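PDB 7B04: nitrite oxidoreductase subunit C from Kuenenia stuttgartiensis, which probably carries electrons through a bound heme b as subunit C of the nitrite oxidoreductase complex, and binds calcium ions. Local coordinates for residues 137-142 with 309-314; 179-184 with 227-232. All coordinates share one frame; numbering follows the deposited sequence.

Interaction 1. Residues 137-142 with 309-314; sequences MFPLGK and IQWHPL. With HEM (protoporphyrin IX containing Fe), chain B.
Part of the wall of the heme b pocket is built here, where the indole of Trp311 packs against Met137 and Pro139, two residues apart on strand 133-139. The proline comes from the opposite direction and lies over one face of the indole: Pro139 CG sits 3.9 Å from the centroid of the Trp311 six-membered ring, 26° off its normal, a CH-pi contact. Pro139 CD adds a touch at 3.5 Å from Trp311 CZ3. Met137 crosses the tryptophan at about a right angle, and its methyl meets the far corner of the six-membered ring, CE lying 3.5 Å from Trp311 CH2. The sulfur stands obliquely, 5.2 Å from that ring's centroid, in a Met-aromatic contact. With CG between the backbone N and the carbonyl carbon (chi1 78°) and the chain extended beyond it, Met137 runs between indole and cofactor, its CB 3.4 Å from CBC at the end of a heme substituent. Met155, the axial ligand of the iron, is close by. Strands 133-139 and 306-316 each pair antiparallel with strand 286-294, so side chains bridge over the strand between them in this DOMON-like, ethylbenzene dehydrogenase-type heme domain. Trp311 NE1 is spoken for by the carbonyl oxygen of Phe151. Replacing the tryptophan with an alanine would probably leave Pro139 and the Met137 methyl without their aromatic partner and the Phe151 carbonyl without its donor. Farther along, Leu314 CD2 reaches the edge of the Phe138 ring, 4.0 Å from CE1, while Phe281, Phe111 and Trp165 supply further aromatic neighbours to that ring.

Interaction 2. Residues 179-184 with 227-232; sequences GGIEEC and LPRGRA
Pro228 packs against the backbone of Gly179 and Gly180 and the side chain of Ile181, and this is the close-fitting part of a surface contact. Gly180 and Pro228 have their CA atoms 4.7 Å apart, and a CB on Gly180 would run into Pro228 CB. The pyrrolidine ring rests on carbonyl oxygens, with CG of Pro228 3.5 Å from Gly179 O and its CB equally near Gly180 O. On the Ile181 side the touch is apolar and oblique, CG2 lying 3.8 Å from Pro228 CG. The other branch of the isoleucine, its CG1 anti to the backbone N (chi1 -175°), brings CD1 obliquely beside the Arg229 guanidinium. The chain bends sharply at Pro228 in an inverse gamma turn, within the irregular segment leading to strand 233-238; segment 179-184 likewise has no regular structure. On the looser side solvent makes the hydrogen-bonded link between the two backbones: one water donates to Gly180 O at 2.8 Å and accepts from Gly230 N at 2.9 Å, in place of any direct conventional hydrogen bond. Bent at chi2 and chi3, Arg229 folds back to place its charged end near helix 169-175, where NH1 forms a salt bridge with Asp174 and Trp171 offers a cation-pi contact. The same aspartate accepts from the Glu182 backbone N, tying both segments to that helix. Beyond, segment 179-184 meets subunit B, where Lys53 of that chain forms a salt bridge with Glu183 and Arg230 of that chain bonds to Glu182 O.

Interactions 1 and 2 illustrate how one chain can combine buried strand packing with a solvent-bridged surface contact. Their centres are 31 Å apart, on opposite sides of the chain's centre, and their nearest atoms are about 14 Å from each other. In sequence, both segments of interaction 2 fall between those of interaction 1, so the order is 137-142, 179-184, 227-232, 309-314. Strand 162-168 links the two regions: it pairs antiparallel with strand 133-139, which carries part of segment 137-142, and with strand 233-238, which follows segment 227-232. Interaction 1 thus belongs to the strand framework beside the heme, whereas interaction 2 joins two loops, of which 179-184 also meets subunit B.

Interaction 1. Residues 137-142 with 309-314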
loop_
_atom_site.group_PDB
_atom_site.type_symbol
_atom_site.label_atom_id
_atom_site.label_comp_id
_atom_site.label_asym_id
_atom_site.label_seq_id
_atom_site.Cartn_x
_atom_site.Cartn_y
_atom_site.Cartn_z
ATOM N N MET C 137 20.126 18.636 47.439
ATOM C CA MET C 137 21.058 19.536 46.783
ATOM C C MET C 137 21.869 20.266 47.836
ATOM O O MET C 137 21.380 20.574 48.926
ATOM C CB MET C 137 20.364 20.521 45.837
ATOM C CG MET C 137 19.669 21.699 46.458
ATOM S SD MET C 137 19.045 22.727 45.117
ATOM C CE MET C 137 18.711 24.248 45.982
ATOM N N PHE C 138 23.125 20.518 47.501
ATOM C CA PHE C 138 24.069 21.121 48.414
ATOM C C PHE C 138 24.824 22.226 47.697
ATOM O O PHE C 138 25.150 22.088 46.511
ATOM C CB PHE C 138 25.081 20.083 48.918
ATOM C CG PHE C 138 24.462 18.923 49.625
ATOM C CD1 PHE C 138 24.301 18.944 50.998
ATOM C CD2 PHE C 138 24.038 17.809 48.919
ATOM C CE1 PHE C 138 23.731 17.875 51.656
ATOM C CE2 PHE C 138 23.466 16.738 49.571
ATOM C CZ PHE C 138 23.312 16.770 50.942
ATOM N N PRO C 139 25.115 23.332 48.372
ATOM C CA PRO C 139 25.977 24.330 47.748
ATOM C C PRO C 139 27.377 23.758 47.683
ATOM O O PRO C 139 27.843 23.110 48.623
ATOM C CB PRO C 139 25.900 25.520 48.709
ATOM C CG PRO C 139 24.698 25.249 49.584
ATOM C CD PRO C 139 24.654 23.762 49.701
ATOM N N LEU C 140 28.048 23.989 46.564
ATOM C CA LEU C 140 29.399 23.487 46.401
ATOM C C LEU C 140 30.371 24.544 46.910
ATOM O O LEU C 140 30.317 25.704 46.487
ATOM C CB LEU C 140 29.643 23.091 44.945
ATOM C CG LEU C 140 31.019 23.031 44.294
ATOM C CD1 LEU C 140 31.817 21.897 44.894
ATOM C CD2 LEU C 140 30.814 22.781 42.813
ATOM N N GLY C 141 31.295 24.117 47.770
ATOM C CA GLY C 141 32.152 25.007 48.536
ATOM C C GLY C 141 31.504 25.449 49.843
ATOM O O GLY C 141 30.369 25.095 50.178
ATOM N N LYS C 142 32.249 26.259 50.599
ATOM C CA LYS C 142 31.830 26.711 51.926
ATOM C C LYS C 142 31.317 28.142 51.873
ATOM O O LYS C 142 32.043 29.055 51.464
ATOM C CB LYS C 142 32.975 26.608 52.927
ATOM C CG LYS C 142 32.689 27.276 54.266
ATOM C CD LYS C 142 31.572 26.575 55.021
ATOM C CE LYS C 142 31.336 27.225 56.376
ATOM N NZ LYS C 142 30.279 26.527 57.161
ATOM N N ILE C 309 11.221 25.507 49.899
ATOM C CA ILE C 309 11.492 26.861 49.423
ATOM C C ILE C 309 12.754 27.451 50.025
ATOM O O ILE C 309 13.239 28.474 49.530
ATOM C CB ILE C 309 10.295 27.801 49.668
ATOM C CG1 ILE C 309 9.944 27.874 51.155
ATOM C CG2 ILE C 309 9.091 27.349 48.856
ATOM C CD1 ILE C 309 8.922 28.943 51.477
ATOM N N GLN C 310 13.285 26.859 51.094
ATOM C CA GLN C 310 14.378 27.450 51.848
ATOM C C GLN C 310 15.562 26.501 51.930
ATOM O O GLN C 310 15.403 25.278 51.903
ATOM C CB GLN C 310 13.954 27.754 53.284
ATOM C CG GLN C 310 12.642 28.482 53.443
ATOM C CD GLN C 310 12.072 28.309 54.838
ATOM O OE1 GLN C 310 12.670 27.646 55.685
ATOM N NE2 GLN C 310 10.914 28.911 55.085
ATOM N N TRP C 311 16.758 27.084 51.989
ATOM C CA TRP C 311 17.938 26.324 52.370
ATOM C C TRP C 311 17.776 25.831 53.802
ATOM O O TRP C 311 17.259 26.546 54.665
ATOM C CB TRP C 311 19.197 27.181 52.242
ATOM C CG TRP C 311 19.648 27.373 50.830
ATOM C CD1 TRP C 311 19.545 28.509 50.081
ATOM C CD2 TRP C 311 20.273 26.394 49.991
ATOM N NE1 TRP C 311 20.071 28.299 48.828
ATOM C CE2 TRP C 311 20.522 27.009 48.747
ATOM C CE3 TRP C 311 20.646 25.058 50.171
ATOM C CZ2 TRP C 311 21.128 26.333 47.690
ATOM C CZ3 TRP C 311 21.246 24.389 49.119
ATOM C CH2 TRP C 311 21.483 25.028 47.896
ATOM N N HIS C 312 18.224 24.614 54.060
ATOM C CA HIS C 312 18.168 24.150 55.437
ATOM C C HIS C 312 19.575 23.942 55.980
ATOM O O HIS C 312 20.428 23.386 55.283
ATOM C CB HIS C 312 17.383 22.838 55.547
ATOM C CG HIS C 312 15.926 22.972 55.234
ATOM N ND1 HIS C 312 15.000 23.391 56.165
ATOM C CD2 HIS C 312 15.235 22.745 54.093
ATOM C CE1 HIS C 312 13.800 23.416 55.610
ATOM N NE2 HIS C 312 13.916 23.028 54.353
ATOM N N PRO C 313 19.850 24.367 57.211
ATOM C CA PRO C 313 21.202 24.206 57.753
ATOM C C PRO C 313 21.525 22.743 58.004
ATOM O O PRO C 313 20.655 21.934 58.333
ATOM C CB PRO C 313 21.159 24.995 59.068
ATOM C CG PRO C 313 19.994 25.912 58.928
ATOM C CD PRO C 313 18.993 25.155 58.110
ATOM N N LEU C 314 22.804 22.415 57.845
ATOM C CA LEU C 314 23.292 21.058 58.042
ATOM C C LEU C 314 24.590 21.128 58.827
ATOM O O LEU C 314 25.468 21.925 58.491
ATOM C CB LEU C 314 23.519 20.361 56.696
ATOM C CG LEU C 314 24.421 19.131 56.727
ATOM C CD1 LEU C 314 23.607 17.960 57.197
ATOM C CD2 LEU C 314 25.018 18.845 55.363
HETATM C CHA HEM B . 14.710 20.198 37.403
HETATM C CHB HEM B . 12.866 24.580 38.469
HETATM C CHC HEM B . 14.114 23.795 43.100
HETATM C CHD HEM B . 16.125 19.471 42.008
HETATM C C1A HEM B . 14.194 21.474 37.269
HETATM C C2A HEM B . 13.987 22.183 36.024
HETATM C C3A HEM B . 13.469 23.390 36.310
HETATM C C4A HEM B . 13.345 23.501 37.750
HETATM C CMA HEM B . 13.071 24.494 35.304
HETATM C CAA HEM B . 14.290 21.588 34.630
HETATM C CBA HEM B . 15.403 22.357 33.931
HETATM C CGA HEM B . 16.726 21.732 34.268
HETATM O O1A HEM B . 17.723 22.483 34.418
HETATM O O2A HEM B . 16.770 20.482 34.400
HETATM C C1B HEM B . 12.979 24.736 39.837
HETATM C C2B HEM B . 12.385 25.781 40.646
HETATM C C3B HEM B . 12.735 25.570 41.932
HETATM C C4B HEM B . 13.552 24.369 41.973
HETATM C CMB HEM B . 11.529 26.919 40.047
HETATM C CAB HEM B . 12.370 26.370 43.210
HETATM C CBB HEM B . 11.449 27.340 43.267
HETATM C C1C HEM B . 14.705 22.547 43.211
HETATM C C2C HEM B . 15.063 21.888 44.455
HETATM C C3C HEM B . 15.607 20.702 44.162
HETATM C C4C HEM B . 15.635 20.557 42.718
HETATM C CMC HEM B . 14.837 22.455 45.875
HETATM C CAC HEM B . 16.129 19.668 45.186
HETATM C CBC HEM B . 17.357 19.152 45.090
HETATM C C1D HEM B . 15.827 19.250 40.674
HETATM C C2D HEM B . 15.944 17.994 39.952
HETATM C C3D HEM B . 15.554 18.197 38.694
HETATM C C4D HEM B . 15.173 19.590 38.554
HETATM C CMD HEM B . 16.436 16.646 40.519
HETATM C CAD HEM B . 15.526 17.120 37.587
HETATM C CBD HEM B . 14.120 16.559 37.415
HETATM C CGD HEM B . 14.162 15.363 36.498
HETATM O O1D HEM B . 13.106 14.707 36.319
HETATM O O2D HEM B . 15.250 15.053 35.950
HETATM N NA HEM B . 13.797 22.315 38.291
HETATM N NB HEM B . 13.678 23.901 40.680
HETATM N NC HEM B . 15.071 21.708 42.165
HETATM N ND HEM B . 15.347 20.206 39.785
HETATM FE FE HEM B . 14.599 22.216 40.085
#

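Interaction 2. Residues 179-184 with 227-232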
loop_
_atom_site.group_PDB
_atom_site.type_symbol
_atom_site.label_atom_id
_atom_site.label_comp_id
_atom_site.label_asym_id
_atom_site.label_seq_id
_atom_site.Cartn_x
_atom_site.Cartn_y
_atom_site.Cartn_z
ATOM N N GLY C 179 19.105 -6.852 32.010
ATOM C CA GLY C 179 20.146 -6.155 31.276
ATOM C C GLY C 179 20.599 -4.851 31.907
ATOM O O GLY C 179 21.337 -4.080 31.285
ATOM N N GLY C 180 20.185 -4.599 33.149
ATOM C CA GLY C 180 20.465 -3.339 33.805
ATOM C C GLY C 180 19.520 -2.217 33.438
ATOM O O GLY C 180 19.680 -1.100 33.950
ATOM N N ILE C 181 18.546 -2.476 32.571
ATOM C CA ILE C 181 17.548 -1.485 32.192
ATOM C C ILE C 181 16.312 -2.226 31.705
ATOM O O ILE C 181 16.410 -3.216 30.974
ATOM C CB ILE C 181 18.101 -0.509 31.127
ATOM C CG1 ILE C 181 17.080 0.591 30.828
ATOM C CG2 ILE C 181 18.498 -1.250 29.855
ATOM C CD1 ILE C 181 17.648 1.753 30.048
ATOM N N GLU C 182 15.144 -1.757 32.138
ATOM C CA GLU C 182 13.888 -2.310 31.653
ATOM C C GLU C 182 13.621 -1.812 30.240
ATOM O O GLU C 182 13.771 -0.620 29.954
ATOM C CB GLU C 182 12.735 -1.923 32.577
ATOM C CG GLU C 182 12.690 -2.694 33.885
ATOM C CD GLU C 182 11.515 -2.291 34.751
ATOM O OE1 GLU C 182 10.861 -1.278 34.428
ATOM O OE2 GLU C 182 11.246 -2.985 35.755
ATOM N N GLU C 183 13.227 -2.723 29.360
ATOM C CA GLU C 183 12.935 -2.415 27.969
ATOM C C GLU C 183 11.440 -2.580 27.704
ATOM O O GLU C 183 10.674 -3.014 28.570
ATOM C CB GLU C 183 13.804 -3.264 27.040
ATOM C CG GLU C 183 15.285 -3.189 27.405
ATOM C CD GLU C 183 16.211 -3.523 26.251
ATOM O OE1 GLU C 183 15.708 -3.815 25.146
ATOM O OE2 GLU C 183 17.444 -3.488 26.451
ATOM N N CYS C 184 11.032 -2.225 26.485
ATOM C CA CYS C 184 9.610 -2.076 26.176
ATOM C C CYS C 184 8.735 -3.290 26.485
ATOM O O CYS C 184 7.617 -3.081 26.989
ATOM C CB CYS C 184 9.457 -1.674 24.703
ATOM S SG CYS C 184 10.168 -0.060 24.326
ATOM N N LEU C 227 20.948 4.451 29.298
ATOM C CA LEU C 227 21.916 3.389 29.513
ATOM C C LEU C 227 21.662 2.652 30.823
ATOM O O LEU C 227 20.916 3.127 31.685
ATOM C CB LEU C 227 23.344 3.952 29.525
ATOM C CG LEU C 227 23.870 4.610 28.250
ATOM C CD1 LEU C 227 25.273 5.146 28.480
ATOM C CD2 LEU C 227 23.855 3.626 27.093
ATOM N N PRO C 228 22.219 1.451 30.975
ATOM C CA PRO C 228 22.225 0.783 32.285
ATOM C C PRO C 228 23.269 1.358 33.232
ATOM O O PRO C 228 24.407 0.878 33.263
ATOM C CB PRO C 228 22.530 -0.681 31.934
ATOM C CG PRO C 228 22.183 -0.810 30.485
ATOM C CD PRO C 228 22.537 0.513 29.886
ATOM N N ARG C 229 22.902 2.386 34.003
ATOM C CA ARG C 229 23.881 3.097 34.821
ATOM C C ARG C 229 24.452 2.241 35.939
ATOM O O ARG C 229 25.502 2.593 36.488
ATOM C CB ARG C 229 23.258 4.324 35.502
ATOM C CG ARG C 229 22.775 5.461 34.631
ATOM C CD ARG C 229 21.516 5.094 33.896
ATOM N NE ARG C 229 20.571 4.293 34.668
ATOM C CZ ARG C 229 19.426 3.829 34.176
ATOM N NH1 ARG C 229 18.613 3.109 34.934
ATOM N NH2 ARG C 229 19.100 4.081 32.913
ATOM N N GLY C 230 23.789 1.145 36.303
ATOM C CA GLY C 230 24.256 0.372 37.438
ATOM C C GLY C 230 24.163 1.185 38.704
ATOM O O GLY C 230 24.959 0.994 39.631
ATOM N N ARG C 231 23.191 2.091 38.765
ATOM C CA ARG C 231 23.111 3.081 39.820
ATOM C C ARG C 231 21.653 3.485 39.996
ATOM O O ARG C 231 20.842 3.353 39.076
ATOM C CB ARG C 231 24.014 4.258 39.427
ATOM C CG ARG C 231 23.939 5.518 40.224
ATOM C CD ARG C 231 25.144 6.378 39.874
ATOM N NE ARG C 231 26.244 6.156 40.806
ATOM C CZ ARG C 231 27.347 5.472 40.517
ATOM N NH1 ARG C 231 27.497 4.914 39.323
ATOM N NH2 ARG C 231 28.293 5.328 41.436
ATOM N N ALA C 232 21.322 3.978 41.192
ATOM C CA ALA C 232 19.960 4.408 41.484
ATOM C C ALA C 232 19.809 5.908 41.689
ATOM O O ALA C 232 18.676 6.404 41.677
ATOM C CB ALA C 232 19.434 3.682 42.728
HETATM O O HOH W 1 21.151 -0.045 36.074
#